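Local coordinates for protein glycosyl hydrolase (Rhizobium leguminosarum bv. trifolii, PDB 5NDX) that probably hydrolyses O-glycosidic bonds as a family 39 glycoside hydrolase, a bacterial orthologue of human alpha-L-iduronidase, at residues S368-A373 and P585-A590. The protein carries 2 engineered substitutions. Residues are numbered along the deposited sequence; the frame is centred on the assembly and turned at random.
Sequences SMELLA and PLISTA
Glu370 OE1 is gripped by two donors: Ser588 OG, which donates a hydrogen bond to OE1 at 2.6 Å, and a water that donates to the same oxygen at 2.7 Å. The hydroxyl comes in from above the carboxylate, 45° out of its plane. That water also accepts from Ser588 N at 3.1 Å, so Ser588 engages OE1 directly through its hydroxyl and, by way of the water, through its backbone N-H. Glu370 reaches the loop because its chain is extended beyond CG (chi2 -174°), while its other oxygen, OE2, forms a salt bridge with Lys362. The buried carboxylate thus has a partner on each oxygen, and the lysine would be expected to favour its charged form. The contact joins helix 364-372, within the glycoside hydrolase family 39 region, to the loop between strands 579-580 and 590-594 in the C-terminal beta-rich region. Beside this polar pair, Ile587 CD1 lies 3.9 Å from Glu370 CB, with Leu371 CD1 at 4.5 Å from the same methyl. Replacing Glu370 with an alanine removes the carboxylate and would probably leave Lys362 without this countercharge and Ser588 OG without this acceptor. Ile587 also rests on Phe566 of strand 566-572.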
ATOM      1  N   SER A 368      -7.809  -1.587   3.839  1.00 29.08           N
ATOM      2  CA  SER A 368      -7.430  -0.654   4.875  1.00 30.30           C
ATOM      3  C   SER A 368      -6.706   0.562   4.236  1.00 30.88           C
ATOM      4  O   SER A 368      -6.939   1.693   4.654  1.00 29.23           O
ATOM      5  CB  SER A 368      -6.528  -1.285   5.935  1.00 29.32           C
ATOM      6  OG  SER A 368      -5.390  -1.826   5.301  1.00 31.87           O
ATOM      7  N   MET A 369      -5.821   0.297   3.276  1.00 29.88           N
ATOM      8  CA  MET A 369      -5.107   1.359   2.561  1.00 31.91           C
ATOM      9  C   MET A 369      -5.993   2.212   1.671  1.00 31.05           C
ATOM     10  O   MET A 369      -5.736   3.429   1.532  1.00 31.34           O
ATOM     11  CB  MET A 369      -3.908   0.788   1.802  1.00 33.50           C
ATOM     12  CG  MET A 369      -2.883   0.206   2.784  1.00 35.34           C
ATOM     13  SD  MET A 369      -1.504  -0.490   1.914  1.00 40.26           S
ATOM     14  CE  MET A 369      -0.327   0.840   2.008  1.00 43.55           C
ATOM     15  N   GLU A 370      -7.049   1.623   1.125  1.00 30.82           N
ATOM     16  CA  GLU A 370      -8.086   2.394   0.442  1.00 31.57           C
ATOM     17  C   GLU A 370      -8.747   3.442   1.337  1.00 30.77           C
ATOM     18  O   GLU A 370      -8.929   4.580   0.909  1.00 30.47           O
ATOM     19  CB  GLU A 370      -9.180   1.502  -0.158  1.00 33.48           C
ATOM     20  CG  GLU A 370      -8.713   0.663  -1.339  1.00 38.78           C
ATOM     21  CD  GLU A 370      -9.840  -0.144  -2.048  1.00 40.22           C
ATOM     22  OE1 GLU A 370     -10.627   0.387  -2.884  1.00 41.64           O
ATOM     23  OE2 GLU A 370      -9.922  -1.342  -1.774  1.00 41.69           O
ATOM     24  N   LEU A 371      -9.104   3.052   2.559  1.00 29.10           N
ATOM     25  CA  LEU A 371      -9.662   3.957   3.505  1.00 29.99           C
ATOM     26  C   LEU A 371      -8.676   5.018   3.923  1.00 29.06           C
ATOM     27  O   LEU A 371      -9.012   6.198   3.947  1.00 29.06           O
ATOM     28  CB  LEU A 371     -10.231   3.240   4.743  1.00 30.80           C
ATOM     29  CG  LEU A 371     -11.690   2.803   4.655  1.00 32.84           C
ATOM     30  CD1 LEU A 371     -11.943   1.893   3.509  1.00 35.17           C
ATOM     31  CD2 LEU A 371     -12.122   2.068   5.916  1.00 34.23           C
ATOM     32  N   LEU A 372      -7.489   4.599   4.303  1.00 27.59           N
ATOM     33  CA  LEU A 372      -6.456   5.542   4.754  1.00 29.04           C
ATOM     34  C   LEU A 372      -6.044   6.564   3.641  1.00 29.55           C
ATOM     35  O   LEU A 372      -5.634   7.702   3.947  1.00 29.96           O
ATOM     36  CB  LEU A 372      -5.221   4.783   5.267  1.00 28.73           C
ATOM     37  CG  LEU A 372      -5.409   3.935   6.523  1.00 29.40           C
ATOM     38  CD1 LEU A 372      -4.268   2.963   6.708  1.00 31.06           C
ATOM     39  CD2 LEU A 372      -5.466   4.824   7.726  1.00 30.52           C
ATOM     40  N   ALA A 373      -6.193   6.160   2.380  1.00 28.47           N
ATOM     41  CA  ALA A 373      -5.816   6.982   1.249  1.00 29.03           C
ATOM     42  C   ALA A 373      -6.688   8.227   1.163  1.00 30.25           C
ATOM     43  O   ALA A 373      -6.250   9.185   0.569  1.00 29.67           O
ATOM     44  CB  ALA A 373      -5.948   6.200  -0.036  1.00 28.57           C
ATOM     45  N   PRO A 585     -20.543   0.356  -4.671  1.00 42.50           N
ATOM     46  CA  PRO A 585     -19.840   1.580  -5.075  1.00 42.00           C
ATOM     47  C   PRO A 585     -18.335   1.488  -4.857  1.00 39.82           C
ATOM     48  O   PRO A 585     -17.882   1.028  -3.796  1.00 38.53           O
ATOM     49  CB  PRO A 585     -20.420   2.638  -4.131  1.00 42.81           C
ATOM     50  CG  PRO A 585     -21.754   2.104  -3.763  1.00 44.27           C
ATOM     51  CD  PRO A 585     -21.549   0.639  -3.636  1.00 41.64           C
ATOM     52  N   LEU A 586     -17.567   1.869  -5.864  1.00 35.07           N
ATOM     53  CA  LEU A 586     -16.146   1.616  -5.843  1.00 34.24           C
ATOM     54  C   LEU A 586     -15.472   2.879  -5.437  1.00 34.08           C
ATOM     55  O   LEU A 586     -15.665   3.920  -6.093  1.00 34.03           O
ATOM     56  CB  LEU A 586     -15.663   1.221  -7.222  1.00 35.33           C
ATOM     57  CG  LEU A 586     -16.251  -0.081  -7.757  1.00 35.53           C
ATOM     58  CD1 LEU A 586     -16.083  -0.135  -9.275  1.00 35.46           C
ATOM     59  CD2 LEU A 586     -15.588  -1.281  -7.035  1.00 35.87           C
ATOM     60  N   ILE A 587     -14.618   2.841  -4.435  1.00 32.44           N
ATOM     61  CA  ILE A 587     -13.770   4.022  -4.208  1.00 34.92           C
ATOM     62  C   ILE A 587     -12.421   4.018  -4.964  1.00 34.07           C
ATOM     63  O   ILE A 587     -11.787   5.073  -5.063  1.00 31.69           O
ATOM     64  CB  ILE A 587     -13.522   4.350  -2.732  1.00 38.98           C
ATOM     65  CG1 ILE A 587     -12.790   3.221  -2.061  1.00 41.63           C
ATOM     66  CG2 ILE A 587     -14.825   4.647  -2.021  1.00 42.32           C
ATOM     67  CD1 ILE A 587     -12.479   3.562  -0.616  1.00 47.68           C
ATOM     68  N   SER A 588     -11.991   2.860  -5.444  1.00 31.60           N
ATOM     69  CA  SER A 588     -10.774   2.740  -6.232  1.00 32.18           C
ATOM     70  C   SER A 588     -11.149   2.621  -7.702  1.00 32.22           C
ATOM     71  O   SER A 588     -12.232   2.171  -8.040  1.00 35.04           O
ATOM     72  CB  SER A 588      -9.933   1.483  -5.785  1.00 32.39           C
ATOM     73  OG  SER A 588      -9.241   1.784  -4.545  1.00 33.81           O
ATOM     74  N   THR A 589     -10.222   2.987  -8.565  1.00 31.47           N
ATOM     75  CA  THR A 589     -10.473   3.079  -9.992  1.00 31.83           C
ATOM     76  C   THR A 589     -10.063   1.821 -10.705  1.00 32.02           C
ATOM     77  O   THR A 589      -9.256   1.854 -11.609  1.00 30.84           O
ATOM     78  CB  THR A 589      -9.716   4.279 -10.558  1.00 32.76           C
ATOM     79  OG1 THR A 589      -8.316   4.062 -10.399  1.00 32.01           O
ATOM     80  CG2 THR A 589     -10.140   5.537  -9.835  1.00 32.60           C
ATOM     81  N   ALA A 590     -10.677   0.709 -10.301  1.00 32.75           N
ATOM     82  CA  ALA A 590     -10.398  -0.581 -10.865  1.00 33.48           C
ATOM     83  C   ALA A 590     -11.597  -1.498 -10.638  1.00 33.75           C
ATOM     84  O   ALA A 590     -12.327  -1.342  -9.671  1.00 33.75           O
ATOM     85  CB  ALA A 590      -9.129  -1.169 -10.257  1.00 32.94           C
TER
HETATM   86  O   HOH W   1     -12.852   0.146  -4.327  1.00 36.87           O